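Local structure of putative ferritin-like diiron-carboxylate protein TM1526 (Thermotoga maritima, 1VJX) at residues I23-E28 and I116-E121; S16-V21 and G80-E85. The protein is of unknown function but is probably a ferritin-like diiron-carboxylate protein that binds metal and may act as an oxidoreductase. All blocks are in the same frame, centred on the assembly; numbering follows the deposited sequence.

Overall arrangement
Both contacts use helix 15-36, and together they fasten one side of it to what follows later in the single chain. The centre of contact 1 lies about 4 Å from the centre of the chain, and the contact joins helix to helix; all four of its touching residues are buried, and a carboxylate and a phenol sit among its leucines. Contact 2, whose centre is about 13 Å from that of the chain, joins the earlier turns of helix 15-36 to the loop before helix 101-125; it is only partly buried and wholly apolar across the interface. Their centres are about 8 Å apart. They meet where Leu118 CD2 packs 3.5 Å from Val21 CG1, and where Glu121 OE2 probably bonds Phe83 N at 2.9 Å.

Contact 1: I23-E28 and I116-E121; sequences IRLEEE and IILYYE
Leu25 and Glu26 meet Leu118 and Tyr119 in the interior of a ferritin-like four-helix bundle, between helix 15-36 and helix 101-125. The two short segments run roughly antiparallel, at 146°, and their axes come no closer than 11.0 Å. That spacing leaves the backbones well apart, so the 189 Å² buried between them comes from side chains reaching inward. The apolar half is a single close meeting of methyls: Leu25 CD1 lies 3.5 Å from Leu118 CD2, the two side chains slanting across one another.

The other half gathers round the phenol of Tyr119. Its OH reaches over to helix 15-36 and lies 3.5 Å from Leu25 CB, on the helix surface itself, and equally far from Glu26 CG. Glu26 OE2 is 3.1 Å from that OH and 3.3 Å from Tyr119 CZ. The carboxylate approaches the ring obliquely although the two planes are only 18° apart. A bend at chi2 of Glu26 (-74°) brings the carboxylate beside the phenol end of Tyr119.

In the next shell, Phe62 of helix 43-68 meets the Tyr119 ring, while Ile139 and Glu142 of helix 129-156 also touch it, so all four long helices converge here. Glu55 and Glu142 bring further carboxylates close to that of Glu26. This cluster, with the Glu55-x-x-His58 spacing, is consistent with the diiron-carboxylate site of rubrerythrin relatives, and Tyr119 would then border it. Each oxygen of Glu26 has a carboxylate neighbour: OE2 lies near the phenol and Glu142, whereas OE1 lies near Glu55 and is hydrogen-bonded to His58 ND1.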
loop_
_atom_site.group_PDB
_atom_site.type_symbol
_atom_site.label_atom_id
_atom_site.label_comp_id
_atom_site.label_asym_id
_atom_site.label_seq_id
_atom_site.Cartn_x
_atom_site.Cartn_y
_atom_site.Cartn_z
ATOM N N ILE A 23 6.510 -4.534 0.506
ATOM C CA ILE A 23 7.230 -3.702 1.433
ATOM C C ILE A 23 7.363 -2.324 0.814
ATOM O O ILE A 23 7.168 -1.315 1.487
ATOM C CB ILE A 23 8.555 -4.300 1.719
ATOM C CG1 ILE A 23 8.400 -5.553 2.583
ATOM C CG2 ILE A 23 9.518 -3.282 2.412
ATOM C CD1 ILE A 23 9.730 -6.354 2.686
ATOM N N ARG A 24 7.691 -2.270 -0.473
ATOM C CA ARG A 24 7.975 -0.982 -1.098
ATOM C C ARG A 24 6.705 -0.127 -1.274
ATOM O O ARG A 24 6.769 1.091 -1.094
ATOM C CB ARG A 24 8.724 -1.164 -2.402
ATOM C CG ARG A 24 10.091 -1.540 -2.197
ATOM C CD ARG A 24 10.771 -2.154 -3.393
ATOM N NE ARG A 24 12.102 -2.721 -3.052
ATOM C CZ ARG A 24 13.262 -2.441 -3.688
ATOM N NH1 ARG A 24 13.316 -1.563 -4.689
ATOM N NH2 ARG A 24 14.389 -3.042 -3.304
ATOM N N LEU A 25 5.572 -0.784 -1.552
ATOM C CA LEU A 25 4.308 -0.118 -1.709
ATOM C C LEU A 25 3.898 0.548 -0.388
ATOM O O LEU A 25 3.466 1.697 -0.402
ATOM C CB LEU A 25 3.216 -1.074 -2.234
ATOM C CG LEU A 25 3.412 -1.635 -3.663
ATOM C CD1 LEU A 25 2.245 -2.544 -4.091
ATOM C CD2 LEU A 25 3.621 -0.548 -4.701
ATOM N N GLU A 26 4.109 -0.140 0.741
ATOM C CA GLU A 26 3.801 0.419 2.063
ATOM C C GLU A 26 4.757 1.547 2.454
ATOM O O GLU A 26 4.343 2.544 3.034
ATOM C CB GLU A 26 3.802 -0.670 3.130
ATOM C CG GLU A 26 2.694 -1.697 2.955
ATOM C CD GLU A 26 1.295 -1.209 3.316
ATOM O OE1 GLU A 26 1.158 -0.081 3.816
ATOM O OE2 GLU A 26 0.319 -1.989 3.117
ATOM N N GLU A 27 6.035 1.379 2.144
ATOM C CA GLU A 27 7.028 2.435 2.354
ATOM C C GLU A 27 6.747 3.678 1.492
ATOM O O GLU A 27 6.910 4.805 1.938
ATOM C CB GLU A 27 8.443 1.907 2.054
ATOM C CG GLU A 27 8.939 0.842 3.035
ATOM C CD GLU A 27 10.286 0.205 2.654
ATOM O OE1 GLU A 27 10.710 0.247 1.480
ATOM O OE2 GLU A 27 10.962 -0.328 3.559
ATOM N N GLU A 28 6.374 3.466 0.244
ATOM C CA GLU A 28 6.138 4.582 -0.661
ATOM C C GLU A 28 4.831 5.270 -0.328
ATOM O O GLU A 28 4.754 6.480 -0.414
ATOM C CB GLU A 28 6.212 4.138 -2.137
ATOM C CG GLU A 28 7.652 3.865 -2.586
ATOM C CD GLU A 28 8.505 5.133 -2.579
ATOM O OE1 GLU A 28 8.081 6.125 -3.242
ATOM O OE2 GLU A 28 9.591 5.162 -1.913
ATOM N N ILE A 116 -3.817 -3.039 -3.281
ATOM C CA ILE A 116 -4.735 -4.021 -2.669
ATOM C C ILE A 116 -4.727 -5.368 -3.410
ATOM O O ILE A 116 -4.659 -6.432 -2.779
ATOM C CB ILE A 116 -6.121 -3.414 -2.479
ATOM C CG1 ILE A 116 -6.023 -2.388 -1.352
ATOM C CG2 ILE A 116 -7.177 -4.477 -2.119
ATOM C CD1 ILE A 116 -7.239 -1.547 -1.130
ATOM N N ILE A 117 -4.747 -5.301 -4.738
ATOM C CA ILE A 117 -4.679 -6.496 -5.567
ATOM C C ILE A 117 -3.429 -7.254 -5.218
ATOM O O ILE A 117 -3.442 -8.474 -5.036
ATOM C CB ILE A 117 -4.690 -6.153 -7.079
ATOM C CG1 ILE A 117 -6.003 -5.503 -7.462
ATOM C CG2 ILE A 117 -4.461 -7.406 -7.937
ATOM C CD1 ILE A 117 -6.271 -5.385 -8.931
ATOM N N LEU A 118 -2.329 -6.518 -5.087
ATOM C CA LEU A 118 -1.045 -7.157 -4.812
ATOM C C LEU A 118 -1.004 -7.828 -3.435
ATOM O O LEU A 118 -0.424 -8.909 -3.255
ATOM C CB LEU A 118 0.114 -6.200 -4.952
ATOM C CG LEU A 118 1.393 -6.940 -4.432
ATOM C CD1 LEU A 118 2.179 -7.592 -5.558
ATOM C CD2 LEU A 118 2.214 -6.061 -3.610
ATOM N N TYR A 119 -1.530 -7.170 -2.426
ATOM C CA TYR A 119 -1.543 -7.825 -1.128
ATOM C C TYR A 119 -2.453 -9.055 -1.125
ATOM O O TYR A 119 -2.162 -9.977 -0.386
ATOM C CB TYR A 119 -1.976 -6.888 0.009
ATOM C CG TYR A 119 -1.251 -5.559 0.050
ATOM C CD1 TYR A 119 0.119 -5.481 -0.114
ATOM C CD2 TYR A 119 -1.979 -4.363 0.234
ATOM C CE1 TYR A 119 0.782 -4.264 -0.101
ATOM C CE2 TYR A 119 -1.327 -3.140 0.231
ATOM C CZ TYR A 119 0.060 -3.106 0.075
ATOM O OH TYR A 119 0.691 -1.900 0.075
ATOM N N TYR A 120 -3.564 -9.052 -1.884
ATOM C CA TYR A 120 -4.353 -10.253 -2.041
ATOM C C TYR A 120 -3.493 -11.378 -2.686
ATOM O O TYR A 120 -3.508 -12.512 -2.245
ATOM C CB TYR A 120 -5.649 -9.995 -2.839
ATOM C CG TYR A 120 -6.845 -9.519 -1.998
ATOM C CD1 TYR A 120 -7.355 -10.302 -0.960
ATOM C CD2 TYR A 120 -7.489 -8.305 -2.264
ATOM C CE1 TYR A 120 -8.470 -9.878 -0.181
ATOM C CE2 TYR A 120 -8.635 -7.866 -1.468
ATOM C CZ TYR A 120 -9.097 -8.661 -0.433
ATOM O OH TYR A 120 -10.184 -8.277 0.346
ATOM N N GLU A 121 -2.701 -11.023 -3.695
ATOM C CA GLU A 121 -1.883 -11.992 -4.407
ATOM C C GLU A 121 -0.951 -12.672 -3.464
ATOM O O GLU A 121 -0.868 -13.895 -3.478
ATOM C CB GLU A 121 -1.153 -11.342 -5.585
ATOM C CG GLU A 121 -2.131 -11.081 -6.742
ATOM C CD GLU A 121 -1.584 -10.203 -7.868
ATOM O OE1 GLU A 121 -0.671 -9.393 -7.618
ATOM O OE2 GLU A 121 -2.074 -10.333 -9.018
#

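Contact 2: S16-V21 and G80-E85; sequences SDILTV and GYAFYE
The backbone O of Ser16 is gripped twice by Thr20: Thr20 N lies 3.2 Å from Ser16 O, and Thr20 OG1 donates to Ser16 O at 3.0 Å. This is the same helical segment that sets Ile18 and Val21 against Ala82 and Tyr84. The hydroxyl comes in 20° out of the carbonyl plane; with chi1 at -61°, OG1 folds back onto the preceding turn. Across the interface itself no hydrogen bond forms, and the 151 Å² buried there is apolar packing.

Two separate meetings make it up. Ile18 touches with the end of its longer branch, CD1 standing 4.0 Å from Ala82 CB. One turn on, Val21 crosses Tyr84 at about a right angle: Val21 CG1 sits at the CB-CG junction, 4.1 Å from Tyr84 CB, and reaches CD1, while CG2 lies over one face of the ring. The loop is extended at Ala82 and Tyr84, whose CB atoms point toward the helix, while those of Phe83 and Glu85 point away.

His10, a remnant of the expression tag, meets the Tyr84 ring and is hydrogen-bonded to Ala82 O. Ile18 also packs on Leu122 of helix 101-125, while Leu19 turns to helix 43-68. With Ala82 and Tyr84 on helix 15-36, and Phe83 and Glu85 touching Asp114 of helix 101-125, the loop lies along the outside of the groove between those two helices.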
loop_
_atom_site.group_PDB
_atom_site.type_symbol
_atom_site.label_atom_id
_atom_site.label_comp_id
_atom_site.label_asym_id
_atom_site.label_seq_id
_atom_site.Cartn_x
_atom_site.Cartn_y
_atom_site.Cartn_z
ATOM N N SER A 16 8.576 -14.352 -2.191
ATOM C CA SER A 16 9.528 -13.424 -1.635
ATOM C C SER A 16 9.648 -12.154 -2.463
ATOM O O SER A 16 9.969 -11.100 -1.919
ATOM C CB SER A 16 10.910 -14.081 -1.580
ATOM O OG SER A 16 11.241 -14.553 -2.872
ATOM N N ASP A 17 9.496 -12.302 -3.784
ATOM C CA ASP A 17 9.516 -11.199 -4.736
ATOM C C ASP A 17 8.325 -10.310 -4.409
ATOM O O ASP A 17 8.413 -9.087 -4.439
ATOM C CB ASP A 17 9.362 -11.702 -6.187
ATOM C CG ASP A 17 10.493 -12.626 -6.634
ATOM O OD1 ASP A 17 11.582 -12.619 -6.026
ATOM O OD2 ASP A 17 10.394 -13.356 -7.640
ATOM N N ILE A 18 7.221 -10.938 -4.064
ATOM C CA ILE A 18 5.959 -10.203 -3.800
ATOM C C ILE A 18 6.012 -9.477 -2.453
ATOM O O ILE A 18 5.552 -8.345 -2.338
ATOM C CB ILE A 18 4.780 -11.179 -3.856
ATOM C CG1 ILE A 18 4.660 -11.798 -5.243
ATOM C CG2 ILE A 18 3.446 -10.501 -3.509
ATOM C CD1 ILE A 18 4.187 -10.808 -6.324
ATOM N N LEU A 19 6.555 -10.117 -1.417
ATOM C CA LEU A 19 6.813 -9.392 -0.166
ATOM C C LEU A 19 7.686 -8.155 -0.400
ATOM O O LEU A 19 7.419 -7.114 0.170
ATOM C CB LEU A 19 7.512 -10.238 0.856
ATOM C CG LEU A 19 6.693 -11.098 1.757
ATOM C CD1 LEU A 19 7.687 -11.996 2.472
ATOM C CD2 LEU A 19 5.825 -10.223 2.728
ATOM N N THR A 20 8.734 -8.284 -1.206
ATOM C CA THR A 20 9.603 -7.152 -1.483
ATOM C C THR A 20 8.780 -6.037 -2.142
ATOM O O THR A 20 8.902 -4.875 -1.813
ATOM C CB THR A 20 10.732 -7.565 -2.413
ATOM O OG1 THR A 20 11.547 -8.606 -1.811
ATOM C CG2 THR A 20 11.696 -6.409 -2.590
ATOM N N VAL A 21 7.911 -6.434 -3.068
ATOM C CA VAL A 21 7.055 -5.505 -3.766
ATOM C C VAL A 21 6.138 -4.834 -2.737
ATOM O O VAL A 21 6.034 -3.625 -2.733
ATOM C CB VAL A 21 6.279 -6.215 -4.902
ATOM C CG1 VAL A 21 5.115 -5.375 -5.365
ATOM C CG2 VAL A 21 7.192 -6.506 -6.089
ATOM N N GLY A 80 0.650 -18.422 -12.357
ATOM C CA GLY A 80 0.102 -17.364 -13.191
ATOM C C GLY A 80 0.787 -16.001 -13.197
ATOM O O GLY A 80 2.004 -15.860 -12.978
ATOM N N TYR A 81 -0.033 -15.011 -13.478
ATOM C CA TYR A 81 0.353 -13.645 -13.663
ATOM C C TYR A 81 0.041 -12.940 -12.368
ATOM O O TYR A 81 -1.120 -12.866 -11.964
ATOM C CB TYR A 81 -0.460 -13.032 -14.796
ATOM C CG TYR A 81 -0.284 -11.557 -14.957
ATOM C CD1 TYR A 81 0.816 -11.040 -15.644
ATOM C CD2 TYR A 81 -1.220 -10.669 -14.473
ATOM C CE1 TYR A 81 0.983 -9.694 -15.821
ATOM C CE2 TYR A 81 -1.051 -9.321 -14.642
ATOM C CZ TYR A 81 0.066 -8.828 -15.308
ATOM O OH TYR A 81 0.273 -7.462 -15.454
ATOM N N ALA A 82 1.105 -12.474 -11.707
ATOM C CA ALA A 82 1.027 -11.621 -10.561
ATOM C C ALA A 82 1.052 -10.148 -11.014
ATOM O O ALA A 82 2.035 -9.662 -11.478
ATOM C CB ALA A 82 2.181 -11.910 -9.648
ATOM N N PHE A 83 -0.076 -9.464 -10.896
ATOM C CA PHE A 83 -0.194 -8.049 -11.200
ATOM C C PHE A 83 0.477 -7.221 -10.132
ATOM O O PHE A 83 0.328 -7.479 -8.930
ATOM C CB PHE A 83 -1.693 -7.633 -11.288
ATOM C CG PHE A 83 -1.906 -6.151 -11.241
ATOM C CD1 PHE A 83 -1.819 -5.396 -12.385
ATOM C CD2 PHE A 83 -2.140 -5.506 -10.030
ATOM C CE1 PHE A 83 -1.973 -4.006 -12.354
ATOM C CE2 PHE A 83 -2.292 -4.148 -9.987
ATOM C CZ PHE A 83 -2.207 -3.386 -11.167
ATOM N N TYR A 84 1.169 -6.183 -10.547
ATOM C CA TYR A 84 1.558 -5.145 -9.607
ATOM C C TYR A 84 1.948 -3.945 -10.438
ATOM O O TYR A 84 2.332 -4.101 -11.598
ATOM C CB TYR A 84 2.709 -5.608 -8.680
ATOM C CG TYR A 84 4.040 -5.870 -9.371
ATOM C CD1 TYR A 84 5.005 -4.871 -9.522
ATOM C CD2 TYR A 84 4.342 -7.133 -9.848
ATOM C CE1 TYR A 84 6.208 -5.143 -10.159
ATOM C CE2 TYR A 84 5.512 -7.406 -10.468
ATOM C CZ TYR A 84 6.447 -6.422 -10.626
ATOM O OH TYR A 84 7.652 -6.786 -11.268
ATOM N N GLU A 85 1.796 -2.759 -9.870
ATOM C CA GLU A 85 2.452 -1.563 -10.399
ATOM C C GLU A 85 3.286 -0.994 -9.264
ATOM O O GLU A 85 2.790 -0.860 -8.134
ATOM C CB GLU A 85 1.447 -0.484 -10.805
ATOM C CG GLU A 85 0.258 -0.969 -11.607
ATOM C CD GLU A 85 0.374 -0.624 -13.074
ATOM O OE1 GLU A 85 1.455 -0.087 -13.437
ATOM O OE2 GLU A 85 -0.594 -0.886 -13.830
#